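PDB 6Q75: GH26A from Muricauda sp. MAR_2010_75, which probably hydrolyses beta-mannan-type polysaccharides as a glycoside hydrolase of family 26 with a (beta/alpha)8-barrel fold. Local coordinates for residues 124-129 with 181-186; 109-114 with 173-178. All coordinates share one frame; numbering follows the deposited sequence.

Interaction 1: residues 124-129 with 181-186; sequences ESVQGE and VWFWWG
The backbones come closest at Gln127, the first residue to leave helix 122-126, and Phe183, which begins a type I turn closed by Gly186, and one direct hydrogen bond joins the two segments: Trp184 N donates to Val126 O over 3.0 Å (152° at the hydrogen), the donor somewhat tilted from the carbonyl plane. Phe183 CA makes a CA-H...O contact to the same Val126 O, and a second runs from Gln127 CA to Trp182 O at 3.3 Å. A water donates to both Gln127 O and Trp182 O, the latter at 2.8 Å. Val126 points CG1 away from its own amide nitrogen (chi1 -178°), which brings this methyl obliquely against the Phe183 ring, 3.6 Å from CD1, the two side chains pointing the same way. The Phe183 ring is enclosed within its own segment as well: Trp182 CD1 sits over the centre of one face and Trp185 CH2 over the opposite one, nearer the rim. Gln127, its chain extended, crosses Phe183 and Trp182 at a slant, its NE2 coming 3.6 Å from Phe183 CE1 and 3.9 Å from Trp182 CD1, the amide turned 65° from the phenyl plane. With an alanine in place of Gln127 the amide and its CG would be gone, and Phe183 CE1 and Trp182 CD1 would probably lose this packing partner. Trp184 slots in at the helix end, its CD1 3.3 Å from Ser125 O, while its NE1 bonds to Val111 O; Trp182 NE1 bonds to Glu177 and Trp185 NE1 to the carbonyl of His176. The interface thus gives backbone oxygens a mixture of N-H, C-H and water partners, whereas the indole N-H groups bind outside it; Phe183, close to a bound Tris molecule, is consistent with its lining the probable substrate pocket.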
ATOM      1  N   GLU A 124      11.504  15.119 -10.611  1.00 31.25           N
ATOM      2  CA  GLU A 124      11.990  16.283  -9.880  1.00 32.84           C
ATOM      3  C   GLU A 124      11.365  16.442  -8.501  1.00 31.04           C
ATOM      4  O   GLU A 124      11.918  17.170  -7.669  1.00 31.22           O
ATOM      5  CB  GLU A 124      11.762  17.566 -10.699  1.00 35.42           C
ATOM      6  CG  GLU A 124      12.499  17.546 -12.047  1.00 39.19           C
ATOM      7  CD  GLU A 124      12.449  18.874 -12.796  1.00 42.61           C
ATOM      8  N   SER A 125      10.244  15.772  -8.216  1.00 27.55           N
ATOM      9  CA  SER A 125       9.585  15.967  -6.931  1.00 25.28           C
ATOM     10  C   SER A 125       9.478  14.658  -6.166  1.00 24.26           C
ATOM     11  O   SER A 125      10.127  14.497  -5.128  1.00 25.35           O
ATOM     12  CB  SER A 125       8.198  16.596  -7.143  1.00 26.76           C
ATOM     13  OG  SER A 125       7.722  17.205  -5.954  1.00 27.91           O
ATOM     14  N   VAL A 126       8.725  13.701  -6.691  1.00 20.66           N
ATOM     15  CA  VAL A 126       8.543  12.406  -6.026  1.00 19.64           C
ATOM     16  C   VAL A 126       9.891  11.732  -5.788  1.00 20.17           C
ATOM     17  O   VAL A 126      10.169  11.218  -4.695  1.00 18.94           O
ATOM     18  CB  VAL A 126       7.625  11.521  -6.878  1.00 19.20           C
ATOM     19  CG1 VAL A 126       7.381  10.175  -6.176  1.00 19.62           C
ATOM     20  CG2 VAL A 126       6.303  12.246  -7.152  1.00 20.36           C
ATOM     21  N   GLN A 127      10.764  11.759  -6.799  1.00 23.70           N
ATOM     22  CA  GLN A 127      12.117  11.222  -6.700  1.00 24.06           C
ATOM     23  C   GLN A 127      13.172  12.326  -6.640  1.00 26.25           C
ATOM     24  O   GLN A 127      14.346  12.083  -6.936  1.00 27.78           O
ATOM     25  CB  GLN A 127      12.374  10.259  -7.866  1.00 25.35           C
ATOM     26  CG  GLN A 127      11.345   9.129  -7.899  1.00 23.98           C
ATOM     27  CD  GLN A 127      11.832   7.882  -8.629  1.00 29.01           C
ATOM     28  OE1 GLN A 127      12.634   7.967  -9.553  1.00 31.46           O
ATOM     29  NE2 GLN A 127      11.322   6.722  -8.225  1.00 29.35           N
ATOM     30  N   GLY A 128      12.780  13.546  -6.229  1.00 26.57           N
ATOM     31  CA  GLY A 128      13.717  14.647  -6.114  1.00 29.95           C
ATOM     32  C   GLY A 128      14.528  14.588  -4.825  1.00 32.76           C
ATOM     33  O   GLY A 128      14.255  13.791  -3.936  1.00 34.33           O
ATOM     34  N   GLU A 129      15.593  15.389  -4.773  1.00 32.63           N
ATOM     35  CA  GLU A 129      16.420  15.474  -3.575  1.00 34.53           C
ATOM     36  C   GLU A 129      15.759  16.371  -2.530  1.00 33.85           C
ATOM     37  O   GLU A 129      15.083  17.344  -2.868  1.00 35.94           O
ATOM     38  CB  GLU A 129      17.812  16.026  -3.915  1.00 35.80           C
ATOM     39  N   VAL A 181      16.333   4.239  -1.744  1.00 20.27           N
ATOM     40  CA  VAL A 181      16.971   5.542  -1.881  1.00 19.98           C
ATOM     41  C   VAL A 181      16.296   6.431  -2.923  1.00 21.53           C
ATOM     42  O   VAL A 181      16.687   7.598  -3.072  1.00 22.69           O
ATOM     43  CB  VAL A 181      18.473   5.414  -2.224  1.00 18.14           C
ATOM     44  CG1 VAL A 181      19.194   4.618  -1.134  1.00 19.31           C
ATOM     45  CG2 VAL A 181      18.672   4.734  -3.616  1.00 20.65           C
ATOM     46  N   TRP A 182      15.252   5.957  -3.597  1.00 18.14           N
ATOM     47  CA  TRP A 182      14.778   6.672  -4.775  1.00 17.02           C
ATOM     48  C   TRP A 182      13.721   7.736  -4.494  1.00 18.73           C
ATOM     49  O   TRP A 182      13.712   8.767  -5.178  1.00 18.19           O
ATOM     50  CB  TRP A 182      14.231   5.686  -5.810  1.00 17.51           C
ATOM     51  CG  TRP A 182      13.430   4.526  -5.280  1.00 17.68           C
ATOM     52  CD1 TRP A 182      12.066   4.460  -5.157  1.00 18.19           C
ATOM     53  CD2 TRP A 182      13.938   3.256  -4.844  1.00 16.51           C
ATOM     54  NE1 TRP A 182      11.695   3.215  -4.680  1.00 18.27           N
ATOM     55  CE2 TRP A 182      12.825   2.465  -4.471  1.00 19.18           C
ATOM     56  CE3 TRP A 182      15.222   2.719  -4.712  1.00 17.79           C
ATOM     57  CZ2 TRP A 182      12.959   1.159  -3.978  1.00 19.16           C
ATOM     58  CZ3 TRP A 182      15.363   1.409  -4.242  1.00 17.22           C
ATOM     59  CH2 TRP A 182      14.234   0.648  -3.870  1.00 16.47           C
ATOM     60  N   PHE A 183      12.842   7.531  -3.522  1.00 16.32           N
ATOM     61  CA  PHE A 183      11.828   8.538  -3.211  1.00 15.67           C
ATOM     62  C   PHE A 183      12.374   9.570  -2.232  1.00 16.93           C
ATOM     63  O   PHE A 183      13.280   9.290  -1.448  1.00 17.04           O
ATOM     64  CB  PHE A 183      10.586   7.868  -2.608  1.00 17.46           C
ATOM     65  CG  PHE A 183       9.796   7.023  -3.581  1.00 18.30           C
ATOM     66  CD1 PHE A 183       9.455   7.506  -4.834  1.00 17.97           C
ATOM     67  CD2 PHE A 183       9.386   5.739  -3.229  1.00 20.68           C
ATOM     68  CE1 PHE A 183       8.708   6.729  -5.714  1.00 18.10           C
ATOM     69  CE2 PHE A 183       8.670   4.955  -4.110  1.00 18.61           C
ATOM     70  CZ  PHE A 183       8.316   5.446  -5.347  1.00 19.34           C
ATOM     71  N   TRP A 184      11.772  10.775  -2.240  1.00 17.30           N
ATOM     72  CA  TRP A 184      12.285  11.812  -1.351  1.00 22.78           C
ATOM     73  C   TRP A 184      12.136  11.431   0.117  1.00 22.18           C
ATOM     74  O   TRP A 184      12.907  11.901   0.956  1.00 21.04           O
ATOM     75  CB  TRP A 184      11.603  13.162  -1.625  1.00 21.08           C
ATOM     76  CG  TRP A 184      10.123  13.236  -1.356  1.00 20.04           C
ATOM     77  CD1 TRP A 184       9.121  13.147  -2.274  1.00 20.23           C
ATOM     78  CD2 TRP A 184       9.490  13.505  -0.093  1.00 19.32           C
ATOM     79  NE1 TRP A 184       7.892  13.305  -1.653  1.00 18.94           N
ATOM     80  CE2 TRP A 184       8.098  13.533  -0.318  1.00 20.09           C
ATOM     81  CE3 TRP A 184       9.968  13.700   1.205  1.00 22.51           C
ATOM     82  CZ2 TRP A 184       7.167  13.738   0.717  1.00 20.84           C
ATOM     83  CZ3 TRP A 184       9.044  13.914   2.231  1.00 24.96           C
ATOM     84  CH2 TRP A 184       7.659  13.926   1.975  1.00 25.09           C
ATOM     85  N   TRP A 185      11.157  10.605   0.454  1.00 20.39           N
ATOM     86  CA  TRP A 185      10.982  10.152   1.829  1.00 18.35           C
ATOM     87  C   TRP A 185      11.812   8.907   2.148  1.00 19.54           C
ATOM     88  O   TRP A 185      11.687   8.351   3.249  1.00 19.74           O
ATOM     89  CB  TRP A 185       9.499   9.880   2.101  1.00 18.50           C
ATOM     90  CG  TRP A 185       8.921   8.796   1.233  1.00 16.18           C
ATOM     91  CD1 TRP A 185       8.973   7.442   1.459  1.00 18.40           C
ATOM     92  CD2 TRP A 185       8.162   8.975   0.042  1.00 16.57           C
ATOM     93  NE1 TRP A 185       8.322   6.765   0.450  1.00 19.44           N
ATOM     94  CE2 TRP A 185       7.812   7.678  -0.431  1.00 18.90           C
ATOM     95  CE3 TRP A 185       7.782  10.097  -0.705  1.00 18.08           C
ATOM     96  CZ2 TRP A 185       7.082   7.488  -1.591  1.00 17.87           C
ATOM     97  CZ3 TRP A 185       7.053   9.915  -1.859  1.00 20.31           C
ATOM     98  CH2 TRP A 185       6.715   8.606  -2.303  1.00 18.53           C
ATOM     99  N   GLY A 186      12.643   8.457   1.209  1.00 19.28           N
ATOM    100  CA  GLY A 186      13.374   7.218   1.372  1.00 18.55           C
ATOM    101  C   GLY A 186      14.713   7.383   2.058  1.00 20.41           C
ATOM    102  O   GLY A 186      15.320   8.461   2.053  1.00 19.00           O
TER
HETATM  103  O   HOH W   1      15.940   9.478  -6.672  1.00 36.41           O

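Interaction 2: residues 109-114 with 173-178; sequences WHVGQP and RPYHEM
Two loops meet here in a buried, largely aromatic and water-mediated contact, at the carboxyl ends of the neighbouring parallel strands 104-108 and 170-173, the end of the barrel where family 26 enzymes have their active site. His110 and His176 form an offset edge-to-face pair: the imidazole edge of His176 comes over one face of His110, their planes at 84° and centroids 4.4 Å apart. His176 CE1 lies 3.4 Å from His110 CD2. The distance from His110 NE2 to His176 NE2 is 3.0 Å. With CG set between the backbone N and the carbonyl carbon (chi1 60°), His176 turns its ring across the gap to His110. Trp109 and Tyr175 run side by side in the same direction, with ring planes 42° apart; Tyr175 OH is 3.8 Å from Trp109 CZ3 and bonds to Trp149. Val111 CG1 packs 4.0 Å from Tyr175 CE1. The backbones stand too far apart to pair directly, and two waters do the joining. One accepts from Trp109 N, donates to Arg173 O at 2.7 Å, and also bonds to His176 ND1 at 2.9 Å. The second donates to Trp109 O and accepts from Tyr175 N at 2.8 Å, while lying over one face of the tyrosine ring. Each histidine is therefore fixed through its ND1, His110 by Asp78 and His176 by the water. His176 NE2 hydrogen-bonds a hydroxyl of a bound Tris molecule, whose amine bonds to Glu177, so this polar ring edge faces the pocket. The first water thus ties the His176 ring to main-chain atoms at both strand ends, while the His110 face limits its position; with Tris bound at NE2, this is consistent with a sugar-binding site.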
ATOM      1  N   TRP A 109      -0.207   6.463  -2.182  1.00 16.57           N
ATOM      2  CA  TRP A 109      -0.114   7.914  -2.330  1.00 17.14           C
ATOM      3  C   TRP A 109       1.289   8.344  -2.724  1.00 18.82           C
ATOM      4  O   TRP A 109       2.060   8.807  -1.874  1.00 20.00           O
ATOM      5  CB  TRP A 109      -0.545   8.597  -1.032  1.00 19.43           C
ATOM      6  CG  TRP A 109      -0.614  10.120  -1.085  1.00 20.42           C
ATOM      7  CD1 TRP A 109      -0.875  10.904  -2.181  1.00 18.71           C
ATOM      8  CD2 TRP A 109      -0.357  11.023   0.001  1.00 20.21           C
ATOM      9  NE1 TRP A 109      -0.849  12.253  -1.819  1.00 21.30           N
ATOM     10  CE2 TRP A 109      -0.509  12.340  -0.495  1.00 20.94           C
ATOM     11  CE3 TRP A 109      -0.033  10.839   1.351  1.00 20.76           C
ATOM     12  CZ2 TRP A 109      -0.353  13.489   0.325  1.00 19.95           C
ATOM     13  CZ3 TRP A 109       0.140  11.976   2.155  1.00 21.43           C
ATOM     14  CH2 TRP A 109      -0.014  13.277   1.630  1.00 23.70           C
ATOM     15  N   HIS A 110       1.658   8.179  -3.990  1.00 18.93           N
ATOM     16  CA  HIS A 110       2.808   8.937  -4.474  1.00 17.39           C
ATOM     17  C   HIS A 110       2.496  10.427  -4.328  1.00 18.16           C
ATOM     18  O   HIS A 110       1.386  10.886  -4.628  1.00 20.35           O
ATOM     19  CB  HIS A 110       3.122   8.634  -5.926  1.00 18.77           C
ATOM     20  CG  HIS A 110       3.722   7.282  -6.153  1.00 18.58           C
ATOM     21  ND1 HIS A 110       3.001   6.231  -6.677  1.00 19.31           N
ATOM     22  CD2 HIS A 110       4.982   6.819  -5.956  1.00 19.31           C
ATOM     23  CE1 HIS A 110       3.794   5.177  -6.801  1.00 20.33           C
ATOM     24  NE2 HIS A 110       5.003   5.509  -6.379  1.00 18.63           N
ATOM     25  N   VAL A 111       3.483  11.173  -3.857  1.00 18.42           N
ATOM     26  CA  VAL A 111       3.321  12.595  -3.594  1.00 19.22           C
ATOM     27  C   VAL A 111       4.678  13.274  -3.731  1.00 21.13           C
ATOM     28  O   VAL A 111       5.722  12.691  -3.416  1.00 20.21           O
ATOM     29  CB  VAL A 111       2.684  12.779  -2.203  1.00 19.23           C
ATOM     30  CG1 VAL A 111       3.622  12.274  -1.106  1.00 20.03           C
ATOM     31  CG2 VAL A 111       2.277  14.252  -1.994  1.00 20.17           C
ATOM     32  N   GLY A 112       4.668  14.519  -4.212  1.00 22.14           N
ATOM     33  CA  GLY A 112       5.879  15.313  -4.260  1.00 23.29           C
ATOM     34  C   GLY A 112       6.221  15.866  -2.881  1.00 24.41           C
ATOM     35  O   GLY A 112       5.618  15.517  -1.866  1.00 24.80           O
ATOM     36  N   GLN A 113       7.203  16.758  -2.857  1.00 24.84           N
ATOM     37  CA  GLN A 113       7.732  17.283  -1.604  1.00 24.00           C
ATOM     38  C   GLN A 113       6.868  18.409  -1.077  1.00 24.79           C
ATOM     39  O   GLN A 113       6.171  19.069  -1.847  1.00 27.50           O
ATOM     40  CB  GLN A 113       9.144  17.812  -1.815  1.00 25.78           C
ATOM     41  CG  GLN A 113      10.080  16.707  -2.276  1.00 25.30           C
ATOM     42  CD  GLN A 113      11.461  17.208  -2.512  1.00 31.16           C
ATOM     43  OE1 GLN A 113      11.954  18.072  -1.778  1.00 34.97           O
ATOM     44  NE2 GLN A 113      12.095  16.708  -3.562  1.00 27.22           N
ATOM     45  N   PRO A 114       6.907  18.659   0.240  1.00 23.26           N
ATOM     46  CA  PRO A 114       6.172  19.817   0.771  1.00 25.06           C
ATOM     47  C   PRO A 114       6.518  21.121   0.094  1.00 28.33           C
ATOM     48  O   PRO A 114       5.672  22.032   0.057  1.00 29.75           O
ATOM     49  CB  PRO A 114       6.569  19.837   2.253  1.00 26.26           C
ATOM     50  CG  PRO A 114       6.786  18.389   2.593  1.00 25.67           C
ATOM     51  CD  PRO A 114       7.455  17.821   1.324  1.00 25.95           C
ATOM     52  N   ARG A 173      -1.549   2.484   2.400  1.00 17.45           N
ATOM     53  CA  ARG A 173      -0.113   2.217   2.288  1.00 15.06           C
ATOM     54  C   ARG A 173       0.625   3.507   1.922  1.00 16.09           C
ATOM     55  O   ARG A 173       1.004   3.722   0.767  1.00 18.43           O
ATOM     56  CB  ARG A 173       0.178   1.086   1.278  1.00 16.11           C
ATOM     57  CG  ARG A 173      -0.957   0.050   1.132  1.00 17.03           C
ATOM     58  CD  ARG A 173      -0.459  -1.190   0.371  1.00 16.82           C
ATOM     59  NE  ARG A 173       0.331  -0.817  -0.813  1.00 17.62           N
ATOM     60  CZ  ARG A 173      -0.206  -0.406  -1.962  1.00 18.12           C
ATOM     61  NH1 ARG A 173       0.588  -0.073  -2.975  1.00 17.40           N
ATOM     62  NH2 ARG A 173      -1.531  -0.298  -2.096  1.00 17.33           N
ATOM     63  N   PRO A 174       0.789   4.427   2.878  1.00 16.49           N
ATOM     64  CA  PRO A 174       1.500   5.678   2.599  1.00 16.01           C
ATOM     65  C   PRO A 174       3.025   5.548   2.647  1.00 16.15           C
ATOM     66  O   PRO A 174       3.591   4.729   3.375  1.00 16.08           O
ATOM     67  CB  PRO A 174       0.996   6.599   3.724  1.00 16.71           C
ATOM     68  CG  PRO A 174       0.870   5.620   4.925  1.00 16.35           C
ATOM     69  CD  PRO A 174       0.409   4.269   4.284  1.00 16.51           C
ATOM     70  N   TYR A 175       3.690   6.424   1.892  1.00 16.58           N
ATOM     71  CA  TYR A 175       5.149   6.590   1.943  1.00 14.97           C
ATOM     72  C   TYR A 175       5.851   5.237   1.788  1.00 15.41           C
ATOM     73  O   TYR A 175       6.718   4.857   2.579  1.00 17.62           O
ATOM     74  CB  TYR A 175       5.586   7.273   3.223  1.00 16.24           C
ATOM     75  CG  TYR A 175       5.039   8.682   3.382  1.00 17.72           C
ATOM     76  CD1 TYR A 175       5.217   9.649   2.381  1.00 15.93           C
ATOM     77  CD2 TYR A 175       4.357   9.050   4.532  1.00 17.21           C
ATOM     78  CE1 TYR A 175       4.713  10.954   2.530  1.00 18.11           C
ATOM     79  CE2 TYR A 175       3.865  10.364   4.694  1.00 19.17           C
ATOM     80  CZ  TYR A 175       4.041  11.293   3.685  1.00 20.77           C
ATOM     81  OH  TYR A 175       3.543  12.581   3.841  1.00 21.71           O
ATOM     82  N   HIS A 176       5.432   4.511   0.768  1.00 14.29           N
ATOM     83  CA  HIS A 176       5.874   3.146   0.528  1.00 15.03           C
ATOM     84  C   HIS A 176       7.324   3.110   0.027  1.00 16.17           C
ATOM     85  O   HIS A 176       7.892   4.116  -0.410  1.00 16.00           O
ATOM     86  CB  HIS A 176       4.956   2.481  -0.498  1.00 16.83           C
ATOM     87  CG  HIS A 176       4.963   3.201  -1.808  1.00 19.30           C
ATOM     88  ND1 HIS A 176       4.501   4.489  -1.941  1.00 20.33           N
ATOM     89  CD2 HIS A 176       5.452   2.848  -3.017  1.00 18.84           C
ATOM     90  CE1 HIS A 176       4.668   4.891  -3.191  1.00 19.65           C
ATOM     91  NE2 HIS A 176       5.235   3.904  -3.868  1.00 19.31           N
ATOM     92  N   GLU A 177       7.934   1.924   0.110  1.00 15.46           N
ATOM     93  CA  GLU A 177       9.330   1.721  -0.333  1.00 17.14           C
ATOM     94  C   GLU A 177      10.284   2.696   0.375  1.00 18.19           C
ATOM     95  O   GLU A 177      11.284   3.160  -0.182  1.00 17.21           O
ATOM     96  CB  GLU A 177       9.436   1.823  -1.863  1.00 16.81           C
ATOM     97  CG  GLU A 177       8.676   0.654  -2.546  1.00 17.28           C
ATOM     98  CD  GLU A 177       8.714   0.658  -4.086  1.00 20.47           C
ATOM     99  OE1 GLU A 177       9.389   1.519  -4.710  1.00 19.91           O
ATOM    100  OE2 GLU A 177       8.086  -0.248  -4.681  1.00 20.47           O
ATOM    101  N   MET A 178      10.006   2.946   1.653  1.00 16.51           N
ATOM    102  CA  MET A 178      10.739   3.968   2.394  1.00 18.07           C
ATOM    103  C   MET A 178      12.161   3.548   2.727  1.00 18.04           C
ATOM    104  O   MET A 178      12.969   4.410   3.101  1.00 16.46           O
ATOM    105  CB  MET A 178       9.975   4.304   3.678  1.00 18.26           C
ATOM    106  CG  MET A 178      10.075   3.233   4.779  1.00 21.05           C
ATOM    107  SD  MET A 178       9.211   1.675   4.429  1.00 21.74           S
ATOM    108  CE  MET A 178       7.494   2.115   4.548  1.00 19.35           C
TER
HETATM  109  O   HOH W   2       2.057   5.550  -0.855  1.00 15.46           O
HETATM  110  O   HOH W   3       2.373   8.659   0.761  1.00 20.31           O

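Along the chain, strand 104-108 runs into residues 109-114, and residues 124-129 come next, at the end of helix 122-126; after helices 132-138 and 144-165, strand 170-173 leads into 173-178 and then 181-186. Interaction 2 closes the loop from the first of these segments to the third, interaction 1 from the second to the fourth, so the two closures cross instead of nesting. Their centres are 9 Å apart, and indole N-H groups of 181-186 join them through probable hydrogen bonds to main-chain carbonyls of both 109-114 and 173-178. Together the contacts unite the loops following the third and fourth barrel strands into one wall beside the pocket.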